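Local coordinates for protein MmeI (Methylophilus methylotrophus, PDB 5HR4) that probably methylates adenine at N6 in DNA using S-adenosyl-L-methionine, within a type IIL restriction-modification enzyme that joins modification and cleavage in one polypeptide, at residues T216-D221 and A226-T231; R309-H314 and I412-F417; N614-P617 and V623-I626; D745-P750 and G787-T792. One frame throughout, in Å; residues are numbered along the deposited sequence.

Interaction 1 of 4, residues T216-D221 and A226-T231; sequences TKTLED and AHHINT
A backbone carbonyl laid over the face of a histidine ring joins Lys217 to His228, near the C-terminal part of helix 209-217, which faces helix 225-235 in the helical spacer region. The oxygen Lys217 O sits 3.2 Å from His228 CE1. The ring reaches this place because His228 CG lies anti to its own carbonyl carbon (chi1 -71°), which carries the imidazole out from its helix toward the chain opposite. Thr218 approaches the same ring obliquely, with OG1 4.3 Å from His228 CG, and rests its side chain on Arg276 of helix 273-283. Histidine suits the site by being flat enough to lie under a carbonyl while presenting a polar rim: its ND1 is hydrogen-bonded to Tyr213 OH, which helps set the ring's rotation. Lys217 bends its end away into a salt bridge with Asp248. With no hydrogen bond linking the two segments, this is van der Waals contact; any positive charge on the imidazole, which is not seen, would probably make the carbonyl oxygen a more favourable neighbour.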
loop_
_atom_site.group_PDB
_atom_site.type_symbol
_atom_site.label_atom_id
_atom_site.label_comp_id
_atom_site.label_asym_id
_atom_site.label_seq_id
_atom_site.Cartn_x
_atom_site.Cartn_y
_atom_site.Cartn_z
ATOM N N THR A 216 -42.916 13.525 9.857
ATOM C CA THR A 216 -44.347 13.732 10.039
ATOM C C THR A 216 -45.106 12.466 10.416
ATOM O O THR A 216 -46.082 12.534 11.172
ATOM C CB THR A 216 -44.958 14.337 8.765
ATOM O OG1 THR A 216 -44.849 13.402 7.688
ATOM C CG2 THR A 216 -44.236 15.625 8.373
ATOM N N LYS A 217 -44.682 11.306 9.924
ATOM C CA LYS A 217 -45.400 10.070 10.172
ATOM C C LYS A 217 -44.699 9.173 11.184
ATOM O O LYS A 217 -45.128 8.035 11.383
ATOM C CB LYS A 217 -45.616 9.323 8.852
ATOM C CG LYS A 217 -46.518 10.065 7.868
ATOM C CD LYS A 217 -47.594 9.161 7.251
ATOM C CE LYS A 217 -48.814 9.025 8.157
ATOM N NZ LYS A 217 -50.007 8.521 7.422
ATOM N N THR A 218 -43.656 9.663 11.848
ATOM C CA THR A 218 -42.837 8.855 12.743
ATOM C C THR A 218 -42.697 9.538 14.095
ATOM O O THR A 218 -42.475 10.749 14.168
ATOM C CB THR A 218 -41.450 8.600 12.133
ATOM O OG1 THR A 218 -41.571 7.610 11.105
ATOM C CG2 THR A 218 -40.486 8.107 13.168
ATOM N N LEU A 219 -42.816 8.741 15.161
ATOM C CA LEU A 219 -42.832 9.257 16.521
ATOM C C LEU A 219 -41.459 9.786 16.930
ATOM O O LEU A 219 -40.415 9.287 16.496
ATOM C CB LEU A 219 -43.269 8.167 17.495
ATOM C CG LEU A 219 -44.742 7.795 17.671
ATOM C CD1 LEU A 219 -44.867 6.896 18.885
ATOM C CD2 LEU A 219 -45.626 9.041 17.800
ATOM N N GLU A 220 -41.472 10.801 17.799
ATOM C CA GLU A 220 -40.228 11.464 18.184
ATOM C C GLU A 220 -39.309 10.547 18.987
ATOM O O GLU A 220 -38.083 10.699 18.921
ATOM C CB GLU A 220 -40.536 12.729 18.978
ATOM C CG GLU A 220 -39.311 13.409 19.558
ATOM C CD GLU A 220 -39.671 14.377 20.662
ATOM O OE1 GLU A 220 -40.885 14.559 20.901
ATOM O OE2 GLU A 220 -38.751 14.951 21.286
ATOM N N ASP A 221 -39.870 9.597 19.745
ATOM C CA ASP A 221 -39.053 8.678 20.534
ATOM C C ASP A 221 -38.433 7.563 19.701
ATOM O O ASP A 221 -37.698 6.741 20.250
ATOM C CB ASP A 221 -39.884 8.077 21.666
ATOM C CG ASP A 221 -41.127 7.341 21.168
ATOM O OD1 ASP A 221 -41.565 7.564 20.018
ATOM O OD2 ASP A 221 -41.682 6.533 21.944
ATOM N N ALA A 226 -38.846 1.888 12.808
ATOM C CA ALA A 226 -38.401 0.751 12.018
ATOM C C ALA A 226 -39.555 0.028 11.350
ATOM O O ALA A 226 -39.332 -0.655 10.340
ATOM C CB ALA A 226 -37.601 -0.222 12.873
ATOM N N HIS A 227 -40.776 0.162 11.882
ATOM C CA HIS A 227 -41.924 -0.422 11.198
ATOM C C HIS A 227 -42.158 0.290 9.882
ATOM O O HIS A 227 -42.278 -0.350 8.831
ATOM C CB HIS A 227 -43.199 -0.344 12.052
ATOM C CG HIS A 227 -43.019 -0.724 13.487
ATOM N ND1 HIS A 227 -42.196 -1.754 13.892
ATOM C CD2 HIS A 227 -43.551 -0.198 14.619
ATOM C CE1 HIS A 227 -42.232 -1.849 15.212
ATOM N NE2 HIS A 227 -43.046 -0.916 15.677
ATOM N N HIS A 228 -42.230 1.629 9.932
ATOM C CA HIS A 228 -42.476 2.421 8.732
ATOM C C HIS A 228 -41.370 2.228 7.711
ATOM O O HIS A 228 -41.635 2.166 6.510
ATOM C CB HIS A 228 -42.603 3.900 9.081
ATOM C CG HIS A 228 -43.853 4.251 9.823
ATOM N ND1 HIS A 228 -44.877 4.971 9.251
ATOM C CD2 HIS A 228 -44.232 4.010 11.099
ATOM C CE1 HIS A 228 -45.837 5.153 10.140
ATOM N NE2 HIS A 228 -45.469 4.581 11.272
ATOM N N ILE A 229 -40.117 2.149 8.154
ATOM C CA ILE A 229 -39.060 1.930 7.172
ATOM C C ILE A 229 -39.252 0.576 6.493
ATOM O O ILE A 229 -39.128 0.462 5.269
ATOM C CB ILE A 229 -37.667 2.096 7.818
ATOM C CG1 ILE A 229 -37.445 3.577 8.121
ATOM C CG2 ILE A 229 -36.555 1.616 6.894
ATOM C CD1 ILE A 229 -36.054 3.922 8.608
ATOM N N ASN A 230 -39.661 -0.443 7.256
ATOM C CA ASN A 230 -39.870 -1.776 6.687
ATOM C C ASN A 230 -40.921 -1.749 5.587
ATOM O O ASN A 230 -40.735 -2.369 4.529
ATOM C CB ASN A 230 -40.263 -2.765 7.788
ATOM C CG ASN A 230 -40.171 -4.219 7.332
ATOM O OD1 ASN A 230 -41.173 -4.839 6.928
ATOM N ND2 ASN A 230 -38.965 -4.773 7.395
ATOM N N THR A 231 -42.027 -1.024 5.806
ATOM C CA THR A 231 -43.036 -0.890 4.753
ATOM C C THR A 231 -42.509 -0.052 3.600
ATOM O O THR A 231 -42.821 -0.324 2.432
ATOM C CB THR A 231 -44.330 -0.262 5.285
ATOM O OG1 THR A 231 -44.817 -0.997 6.413
ATOM C CG2 THR A 231 -45.404 -0.276 4.206
#

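Interaction 2 of 4, residues R309-H314 and I412-F417. With SFG (sinefungin), chain H; nucleotides of chain B.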
loop_
_atom_site.group_PDB
_atom_site.type_symbol
_atom_site.label_atom_id
_atom_site.label_comp_id
_atom_site.label_asym_id
_atom_site.label_seq_id
_atom_site.Cartn_x
_atom_site.Cartn_y
_atom_site.Cartn_z
ATOM N N ARG A 309 -6.145 -2.394 9.385
ATOM C CA ARG A 309 -4.774 -2.636 8.971
ATOM C C ARG A 309 -4.658 -3.981 8.261
ATOM O O ARG A 309 -4.097 -4.072 7.164
ATOM C CB ARG A 309 -3.846 -2.549 10.185
ATOM C CG ARG A 309 -2.446 -3.020 9.914
ATOM C CD ARG A 309 -1.491 -2.487 10.951
ATOM N NE ARG A 309 -0.165 -3.052 10.751
ATOM C CZ ARG A 309 0.859 -2.873 11.577
ATOM N NH1 ARG A 309 0.710 -2.126 12.672
ATOM N NH2 ARG A 309 2.033 -3.445 11.307
ATOM N N ASN A 310 -5.257 -5.017 8.837
ATOM C CA ASN A 310 -5.022 -6.387 8.395
ATOM C C ASN A 310 -5.764 -6.755 7.105
ATOM O O ASN A 310 -5.265 -7.571 6.321
ATOM C CB ASN A 310 -5.410 -7.352 9.520
ATOM C CG ASN A 310 -5.472 -8.787 9.048
ATOM O OD1 ASN A 310 -6.564 -9.345 8.837
ATOM N ND2 ASN A 310 -4.301 -9.393 8.857
ATOM N N LEU A 311 -6.948 -6.216 6.863
ATOM C CA LEU A 311 -7.526 -6.410 5.541
ATOM C C LEU A 311 -6.990 -5.419 4.521
ATOM O O LEU A 311 -7.395 -5.468 3.357
ATOM C CB LEU A 311 -9.051 -6.312 5.604
ATOM C CG LEU A 311 -9.628 -7.465 6.438
ATOM C CD1 LEU A 311 -11.119 -7.507 6.349
ATOM C CD2 LEU A 311 -9.015 -8.809 6.019
ATOM N N GLY A 312 -6.074 -4.542 4.919
ATOM C CA GLY A 312 -5.682 -3.449 4.061
ATOM C C GLY A 312 -6.839 -2.578 3.623
ATOM O O GLY A 312 -6.899 -2.193 2.446
ATOM N N ALA A 313 -7.759 -2.243 4.540
ATOM C CA ALA A 313 -9.003 -1.563 4.148
ATOM C C ALA A 313 -8.807 -0.045 4.020
ATOM O O ALA A 313 -9.332 0.768 4.786
ATOM C CB ALA A 313 -10.112 -1.890 5.128
ATOM N N HIS A 314 -8.078 0.342 2.983
ATOM C CA HIS A 314 -7.731 1.740 2.766
ATOM C C HIS A 314 -8.222 2.157 1.397
ATOM O O HIS A 314 -7.798 1.585 0.391
ATOM C CB HIS A 314 -6.231 1.940 2.907
ATOM C CG HIS A 314 -5.779 1.853 4.325
ATOM N ND1 HIS A 314 -4.965 0.845 4.793
ATOM C CD2 HIS A 314 -6.087 2.623 5.395
ATOM C CE1 HIS A 314 -4.755 1.025 6.084
ATOM N NE2 HIS A 314 -5.422 2.098 6.471
ATOM N N ILE A 412 -14.531 -8.352 -6.789
ATOM C CA ILE A 412 -14.480 -9.299 -5.674
ATOM C C ILE A 412 -14.068 -8.549 -4.404
ATOM O O ILE A 412 -13.099 -7.779 -4.416
ATOM C CB ILE A 412 -13.493 -10.450 -5.952
ATOM C CG1 ILE A 412 -13.786 -11.161 -7.279
ATOM C CG2 ILE A 412 -13.554 -11.436 -4.835
ATOM C CD1 ILE A 412 -12.625 -12.025 -7.794
ATOM N N GLU A 413 -14.776 -8.800 -3.302
ATOM C CA GLU A 413 -14.550 -8.075 -2.054
ATOM C C GLU A 413 -14.941 -8.968 -0.868
ATOM O O GLU A 413 -16.033 -9.543 -0.845
ATOM C CB GLU A 413 -15.340 -6.758 -2.078
ATOM C CG GLU A 413 -15.548 -6.049 -0.746
ATOM C CD GLU A 413 -14.238 -5.720 -0.001
ATOM O OE1 GLU A 413 -13.245 -5.334 -0.660
ATOM O OE2 GLU A 413 -14.202 -5.853 1.255
ATOM N N ILE A 414 -14.053 -9.089 0.118
ATOM C CA ILE A 414 -14.242 -10.112 1.142
ATOM C C ILE A 414 -15.169 -9.646 2.260
ATOM O O ILE A 414 -15.811 -10.474 2.907
ATOM C CB ILE A 414 -12.883 -10.575 1.693
ATOM C CG1 ILE A 414 -13.005 -11.910 2.452
ATOM C CG2 ILE A 414 -12.271 -9.522 2.603
ATOM C CD1 ILE A 414 -11.638 -12.550 2.752
ATOM N N GLU A 415 -15.259 -8.345 2.522
ATOM C CA GLU A 415 -16.175 -7.830 3.531
ATOM C C GLU A 415 -17.489 -7.443 2.867
ATOM O O GLU A 415 -17.499 -6.822 1.804
ATOM C CB GLU A 415 -15.577 -6.622 4.252
ATOM C CG GLU A 415 -14.386 -6.929 5.156
ATOM C CD GLU A 415 -14.727 -7.810 6.383
ATOM O OE1 GLU A 415 -15.575 -7.413 7.223
ATOM O OE2 GLU A 415 -14.128 -8.904 6.514
ATOM N N GLU A 416 -18.608 -7.821 3.485
ATOM C CA GLU A 416 -19.868 -7.597 2.789
ATOM C C GLU A 416 -20.201 -6.116 2.691
ATOM O O GLU A 416 -20.802 -5.679 1.699
ATOM C CB GLU A 416 -21.019 -8.354 3.458
ATOM C CG GLU A 416 -22.390 -7.830 3.048
ATOM C CD GLU A 416 -23.480 -8.862 3.124
ATOM O OE1 GLU A 416 -23.281 -9.885 3.816
ATOM O OE2 GLU A 416 -24.538 -8.655 2.488
ATOM N N PHE A 417 -19.840 -5.324 3.693
ATOM C CA PHE A 417 -20.304 -3.941 3.673
ATOM C C PHE A 417 -19.702 -3.176 2.495
ATOM O O PHE A 417 -20.475 -2.628 1.687
ATOM C CB PHE A 417 -20.043 -3.279 5.026
ATOM C CG PHE A 417 -20.633 -1.915 5.134
ATOM C CD1 PHE A 417 -21.982 -1.716 4.934
ATOM C CD2 PHE A 417 -19.833 -0.827 5.400
ATOM C CE1 PHE A 417 -22.524 -0.447 5.022
ATOM C CE2 PHE A 417 -20.361 0.438 5.486
ATOM C CZ PHE A 417 -21.701 0.633 5.297
HETATM N N SFG H . -9.724 0.100 -3.860
HETATM C CA SFG H . -10.705 0.106 -2.795
HETATM C C SFG H . -11.246 1.520 -2.695
HETATM O O SFG H . -10.792 2.392 -3.468
HETATM O OXT SFG H . -12.137 1.823 -1.865
HETATM C CB SFG H . -10.056 -0.302 -1.477
HETATM C CG SFG H . -9.381 -1.650 -1.684
HETATM C CD SFG H . -8.534 -1.885 -0.454
HETATM N NE SFG H . -7.299 -1.150 -0.649
HETATM C "C5'" SFG H . -8.263 -3.380 -0.223
HETATM C "C4'" SFG H . -9.554 -4.264 -0.142
HETATM O "O4'" SFG H . -9.220 -5.513 -0.306
HETATM C "C3'" SFG H . -10.241 -4.247 1.235
HETATM O "O3'" SFG H . -11.447 -3.649 1.080
HETATM C "C2'" SFG H . -10.372 -5.735 1.675
HETATM O "O2'" SFG H . -11.710 -6.022 2.264
HETATM C "C1'" SFG H . -10.246 -6.396 0.569
HETATM N N9 SFG H . -9.594 -7.658 0.724
HETATM C C8 SFG H . -8.579 -7.972 1.525
HETATM N N7 SFG H . -8.253 -9.248 1.310
HETATM C C5 SFG H . -9.068 -9.718 0.366
HETATM C C6 SFG H . -9.160 -10.964 -0.206
HETATM N N6 SFG H . -8.418 -12.185 -0.010
HETATM N N1 SFG H . -10.064 -11.217 -1.144
HETATM C C2 SFG H . -10.901 -10.226 -1.536
HETATM N N3 SFG H . -10.814 -8.996 -0.966
HETATM C C4 SFG H . -9.892 -8.740 -0.010
ATOM P P DA B 7 2.428 -3.497 7.447
ATOM O OP1 DA B 7 1.412 -3.629 8.528
ATOM O OP2 DA B 7 2.584 -4.592 6.459
ATOM O "O5'" DA B 7 2.201 -2.102 6.730
ATOM C "C5'" DA B 7 1.483 -1.988 5.570
ATOM C "C4'" DA B 7 0.915 -0.605 5.548
ATOM O "O4'" DA B 7 0.161 -0.398 4.356
ATOM C "C3'" DA B 7 -0.007 -0.280 6.711
ATOM O "O3'" DA B 7 0.306 1.017 7.143
ATOM C "C2'" DA B 7 -1.404 -0.360 6.089
ATOM C "C1'" DA B 7 -1.132 0.071 4.659
ATOM N N9 DA B 7 -1.991 -0.534 3.649
ATOM C C8 DA B 7 -2.392 -1.827 3.592
ATOM N N7 DA B 7 -3.088 -2.113 2.532
ATOM C C5 DA B 7 -3.124 -0.923 1.822
ATOM C C6 DA B 7 -3.708 -0.561 0.579
ATOM N N6 DA B 7 -4.409 -1.405 -0.183
ATOM N N1 DA B 7 -3.554 0.709 0.159
ATOM C C2 DA B 7 -2.861 1.552 0.922
ATOM N N3 DA B 7 -2.261 1.322 2.096
ATOM C C4 DA B 7 -2.437 0.053 2.490
ATOM P P DC B 8 0.044 1.525 8.648
ATOM O OP1 DC B 8 -0.951 0.729 9.383
ATOM O OP2 DC B 8 -0.248 2.960 8.438
ATOM O "O5'" DC B 8 1.472 1.411 9.352
ATOM C "C5'" DC B 8 2.342 0.320 9.071
ATOM C "C4'" DC B 8 3.330 0.140 10.207
ATOM O "O4'" DC B 8 4.641 0.665 9.828
ATOM C "C3'" DC B 8 2.951 0.853 11.500
ATOM O "O3'" DC B 8 3.357 0.050 12.605
ATOM C "C2'" DC B 8 3.762 2.149 11.410
ATOM C "C1'" DC B 8 5.050 1.650 10.752
ATOM N N1 DC B 8 5.809 2.710 9.991
ATOM C C2 DC B 8 7.099 3.094 10.397
ATOM O O2 DC B 8 7.603 2.566 11.381
ATOM N N3 DC B 8 7.758 4.035 9.693
ATOM C C4 DC B 8 7.187 4.589 8.622
ATOM N N4 DC B 8 7.877 5.509 7.954
ATOM C C5 DC B 8 5.878 4.213 8.184
ATOM C C6 DC B 8 5.234 3.279 8.891
#
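Leu311 and Glu415 make the tight part of this contact, their side chains crossing at about a right angle. Leu311 CD1 lies against the bent glutamate side chain, 3.5 Å from Glu415 CG and near the carboxylate. The partly exposed rim is looser: Ile414 CG2 stays 4.4 Å from Leu311 CD1, though it packs on the adenine of sinefungin, where a branched apolar residue suits. Glu415 OE1 has a long, weak ion pair with Lys307. Sinefungin lies between the segments in the cofactor pocket of the Rossmann-like methyltransferase fold. Glu413, following Ile412 of strand 409-413, holds both ribose hydroxyls, as an acidic residue does in many such enzymes: OE2 is 2.7 Å from sinefungin O2' and OE1 is 3.0 Å from O3'. Gly312 closes helix 305-310 in a Schellman motif, where a side chain would run into the base of DA7 of chain B. Arg309, its chain extended, sends NE to OP1 of DA7 at 2.8 Å and NH1 to another phosphate. A leucine in its place would probably leave these phosphates without their positive partner.

Interaction 3 of 4, residues N614-P617 and V623-I626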
loop_
_atom_site.group_PDB
_atom_site.type_symbol
_atom_site.label_atom_id
_atom_site.label_comp_id
_atom_site.label_asym_id
_atom_site.label_seq_id
_atom_site.Cartn_x
_atom_site.Cartn_y
_atom_site.Cartn_z
ATOM N N ASN A 614 13.155 -0.412 -21.260
ATOM C CA ASN A 614 12.578 -1.579 -20.610
ATOM C C ASN A 614 12.147 -1.191 -19.205
ATOM O O ASN A 614 12.673 -0.243 -18.624
ATOM C CB ASN A 614 13.569 -2.736 -20.558
ATOM C CG ASN A 614 12.999 -3.949 -19.870
ATOM O OD1 ASN A 614 11.830 -4.301 -20.073
ATOM N ND2 ASN A 614 13.813 -4.589 -19.025
ATOM N N ILE A 615 11.173 -1.917 -18.657
ATOM C CA ILE A 615 10.795 -1.730 -17.262
ATOM C C ILE A 615 11.204 -2.962 -16.465
ATOM O O ILE A 615 10.722 -4.073 -16.722
ATOM C CB ILE A 615 9.305 -1.415 -17.096
ATOM C CG1 ILE A 615 8.939 -0.223 -17.972
ATOM C CG2 ILE A 615 9.037 -1.049 -15.650
ATOM C CD1 ILE A 615 7.593 0.369 -17.653
ATOM N N ASN A 616 12.109 -2.740 -15.505
ATOM C CA ASN A 616 12.669 -3.750 -14.612
ATOM C C ASN A 616 11.625 -4.345 -13.690
ATOM O O ASN A 616 10.617 -3.712 -13.381
ATOM C CB ASN A 616 13.735 -3.134 -13.708
ATOM C CG ASN A 616 15.109 -3.437 -14.170
ATOM O OD1 ASN A 616 16.063 -2.726 -13.841
ATOM N ND2 ASN A 616 15.236 -4.497 -14.963
ATOM N N PRO A 617 11.886 -5.535 -13.170
ATOM C CA PRO A 617 11.177 -5.957 -11.946
ATOM C C PRO A 617 11.397 -5.000 -10.771
ATOM O O PRO A 617 10.540 -4.921 -9.882
ATOM C CB PRO A 617 11.736 -7.362 -11.672
ATOM C CG PRO A 617 12.938 -7.520 -12.598
ATOM C CD PRO A 617 12.721 -6.596 -13.752
ATOM N N VAL A 623 18.335 -3.849 -17.446
ATOM C CA VAL A 623 18.331 -5.270 -17.780
ATOM C C VAL A 623 17.440 -6.012 -16.797
ATOM O O VAL A 623 17.069 -5.465 -15.752
ATOM C CB VAL A 623 19.763 -5.843 -17.801
ATOM C CG1 VAL A 623 20.668 -4.961 -18.636
ATOM C CG2 VAL A 623 20.325 -5.984 -16.409
ATOM N N ASP A 624 17.089 -7.255 -17.130
ATOM C CA ASP A 624 16.142 -8.053 -16.364
ATOM C C ASP A 624 16.819 -9.011 -15.378
ATOM O O ASP A 624 16.202 -9.996 -14.956
ATOM C CB ASP A 624 15.228 -8.828 -17.312
ATOM C CG ASP A 624 13.911 -8.117 -17.555
ATOM O OD1 ASP A 624 13.879 -6.880 -17.414
ATOM O OD2 ASP A 624 12.900 -8.784 -17.872
ATOM N N VAL A 625 18.056 -8.735 -14.992
ATOM C CA VAL A 625 18.768 -9.554 -14.018
ATOM C C VAL A 625 18.369 -9.118 -12.616
ATOM O O VAL A 625 18.364 -7.922 -12.301
ATOM C CB VAL A 625 20.285 -9.426 -14.218
ATOM C CG1 VAL A 625 21.019 -10.013 -13.043
ATOM C CG2 VAL A 625 20.706 -10.094 -15.512
ATOM N N ILE A 626 18.047 -10.085 -11.764
ATOM C CA ILE A 626 17.660 -9.824 -10.384
ATOM C C ILE A 626 18.789 -10.265 -9.467
ATOM O O ILE A 626 19.362 -11.346 -9.653
ATOM C CB ILE A 626 16.349 -10.548 -10.020
ATOM C CG1 ILE A 626 15.200 -10.024 -10.882
ATOM C CG2 ILE A 626 16.046 -10.365 -8.545
ATOM C CD1 ILE A 626 13.845 -10.659 -10.574
#
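Val623 to Ile626 run alongside Asn614 to Pro617 in the irregular loop between strands 608-612 and 641-642, the first of them an edge strand of the methyltransferase sheet. The two runs are only 6° apart in direction, yet no backbone hydrogen bonds pair them as strands. Val623 turns its side chain away. Asp624 supplies the polar link: Asn614 ND2 donates to Asp624 OD1 at 2.8 Å. The acceptor lies in the amide plane, but the donor comes from above the carboxylate plane, 40° out of it. Asn614 CG stands anti to the backbone N (chi1 179°), extending the amide toward Asp624, and ND2 is also hydrogen-bonded to Gly622 O. Asparagine fits here because one NH2 can serve both acceptors; a leucine here would probably leave the Asp624 carboxylate and the Gly622 carbonyl without this donor. Val625 faces the other way, onto Tyr899 and Gln900 of helix 888-903, a position that suits an apolar side chain. Ile626 completes the contact beside Trp551 of helix 544-556, packing CG1 3.8 Å from Pro617 CG.

Interaction 4 of 4, residues D745-P750 and G787-T792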
loop_
_atom_site.group_PDB
_atom_site.type_symbol
_atom_site.label_atom_id
_atom_site.label_comp_id
_atom_site.label_asym_id
_atom_site.label_seq_id
_atom_site.Cartn_x
_atom_site.Cartn_y
_atom_site.Cartn_z
ATOM N N ASP A 745 37.816 -5.256 17.671
ATOM C CA ASP A 745 37.136 -4.028 17.236
ATOM C C ASP A 745 36.490 -4.228 15.867
ATOM O O ASP A 745 36.937 -5.084 15.097
ATOM C CB ASP A 745 38.116 -2.852 17.168
ATOM C CG ASP A 745 38.801 -2.588 18.490
ATOM O OD1 ASP A 745 38.688 -3.440 19.393
ATOM O OD2 ASP A 745 39.472 -1.536 18.625
ATOM N N TYR A 746 35.450 -3.462 15.530
ATOM C CA TYR A 746 34.690 -3.796 14.324
ATOM C C TYR A 746 34.129 -2.552 13.633
ATOM O O TYR A 746 33.985 -1.479 14.229
ATOM C CB TYR A 746 33.552 -4.775 14.652
ATOM C CG TYR A 746 32.620 -4.268 15.729
ATOM C CD1 TYR A 746 31.482 -3.560 15.395
ATOM C CD2 TYR A 746 32.875 -4.500 17.076
ATOM C CE1 TYR A 746 30.616 -3.087 16.362
ATOM C CE2 TYR A 746 32.019 -4.026 18.060
ATOM C CZ TYR A 746 30.886 -3.315 17.693
ATOM O OH TYR A 746 29.992 -2.837 18.635
ATOM N N LEU A 747 33.778 -2.727 12.362
ATOM C CA LEU A 747 33.182 -1.674 11.547
ATOM C C LEU A 747 31.667 -1.837 11.544
ATOM O O LEU A 747 31.162 -2.875 11.120
ATOM C CB LEU A 747 33.732 -1.733 10.126
ATOM C CG LEU A 747 33.094 -0.846 9.065
ATOM C CD1 LEU A 747 33.385 0.608 9.363
ATOM C CD2 LEU A 747 33.616 -1.241 7.688
ATOM N N LEU A 748 30.955 -0.811 12.004
ATOM C CA LEU A 748 29.508 -0.842 12.178
ATOM C C LEU A 748 28.796 -0.164 11.011
ATOM O O LEU A 748 29.156 0.957 10.632
ATOM C CB LEU A 748 29.135 -0.139 13.482
ATOM C CG LEU A 748 27.704 -0.289 14.000
ATOM C CD1 LEU A 748 27.692 0.010 15.486
ATOM C CD2 LEU A 748 26.739 0.644 13.275
ATOM N N ILE A 749 27.756 -0.810 10.487
ATOM C CA ILE A 749 26.905 -0.258 9.436
ATOM C C ILE A 749 25.478 -0.171 9.966
ATOM O O ILE A 749 24.885 -1.199 10.300
ATOM C CB ILE A 749 26.925 -1.104 8.152
ATOM C CG1 ILE A 749 28.357 -1.382 7.674
ATOM C CG2 ILE A 749 26.090 -0.417 7.077
ATOM C CD1 ILE A 749 29.023 -2.610 8.317
ATOM N N PRO A 750 24.881 1.013 10.065
ATOM C CA PRO A 750 23.491 1.104 10.532
ATOM C C PRO A 750 22.520 0.422 9.579
ATOM O O PRO A 750 22.697 0.440 8.359
ATOM C CB PRO A 750 23.239 2.616 10.585
ATOM C CG PRO A 750 24.597 3.195 10.837
ATOM C CD PRO A 750 25.534 2.328 10.032
ATOM N N GLY A 787 36.873 1.934 3.239
ATOM C CA GLY A 787 36.819 2.718 2.026
ATOM C C GLY A 787 35.778 2.171 1.078
ATOM O O GLY A 787 34.994 2.926 0.497
ATOM N N LEU A 788 35.731 0.849 0.946
ATOM C CA LEU A 788 34.839 0.239 -0.028
ATOM C C LEU A 788 33.383 0.533 0.305
ATOM O O LEU A 788 32.609 0.942 -0.565
ATOM C CB LEU A 788 35.095 -1.260 -0.096
ATOM C CG LEU A 788 34.467 -1.906 -1.320
ATOM C CD1 LEU A 788 34.996 -1.242 -2.587
ATOM C CD2 LEU A 788 34.767 -3.392 -1.306
ATOM N N LEU A 789 32.996 0.353 1.568
ATOM C CA LEU A 789 31.617 0.608 1.977
ATOM C C LEU A 789 31.293 2.090 2.076
ATOM O O LEU A 789 30.117 2.448 2.172
ATOM C CB LEU A 789 31.335 -0.050 3.324
ATOM C CG LEU A 789 31.781 -1.494 3.456
ATOM C CD1 LEU A 789 31.268 -2.038 4.769
ATOM C CD2 LEU A 789 31.281 -2.320 2.276
ATOM N N SER A 790 32.299 2.953 2.089
ATOM C CA SER A 790 32.042 4.380 2.012
ATOM C C SER A 790 31.792 4.843 0.582
ATOM O O SER A 790 31.223 5.923 0.382
ATOM C CB SER A 790 33.220 5.152 2.613
ATOM N N SER A 791 32.175 4.039 -0.405
ATOM C CA SER A 791 32.218 4.487 -1.787
ATOM C C SER A 791 30.823 4.742 -2.345
ATOM O O SER A 791 29.853 4.070 -1.987
ATOM C CB SER A 791 32.926 3.444 -2.652
ATOM O OG SER A 791 32.100 2.308 -2.844
ATOM N N THR A 792 30.744 5.725 -3.250
ATOM C CA THR A 792 29.541 5.941 -4.043
ATOM C C THR A 792 29.075 4.649 -4.701
ATOM O O THR A 792 27.871 4.381 -4.784
ATOM C CB THR A 792 29.815 7.008 -5.107
ATOM O OG1 THR A 792 29.903 8.289 -4.485
ATOM C CG2 THR A 792 28.711 7.052 -6.151
#
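Strand 746-750, an inner strand of the antiparallel four-stranded sheet in the target recognition domain, is met on one face by helix 783-790, and Leu747, Ile749 and Leu789 form the join. Leu747 and Ile749, two residues apart on the strand, point to the same side and receive a single methyl between them: Leu789 CD1 lies 3.8 Å from Leu747 CD2 and 4.2 Å from Ile749 CG1. Leu789 reaches both because its CG is anti to the carbonyl carbon (chi1 -48°) and its chain then extends toward the sheet, meeting Ile749 at about a right angle. Branched aliphatic side chains suit this buried place, since all three are fully apolar and can pack together without any polar group needing a partner. Leu789 also touches Ile762, and Leu747 packs on Phe764 of the neighbouring strand, while Leu748, turned to the other face, meets Phe682. Just beyond, the helix yields to the next one, 792-801, through Ser791, whose hydroxyl suits it to serve as N-cap: its OG accepts from His794 N. That same hydroxyl donates to Leu788 O at 2.7 Å, in the carbonyl plane, and Ser791 N donates to the same oxygen.

How the interactions relate
The four contacts follow one another in series along the chain, none enclosing another, and none touches a second. Interaction 1 lies in the helical spacer region, its centre about 33 Å from that of interaction 2, which belongs to the methyltransferase sheet through strand 409-413 and reaches sinefungin and DNA. Interaction 3 follows strand 608-612 at the edge of that same sheet, about 32 Å between centres; its segment 623-626 falls within the target recognition region, as does interaction 4, which joins a separate sheet to its helix about 28 Å farther on, also centre to centre. The centres of interactions 1 and 4 are about 74 Å apart, on opposite sides of the chain's centre, so the series spans the spacer, catalytic and recognition regions of one elongated multidomain polypeptide.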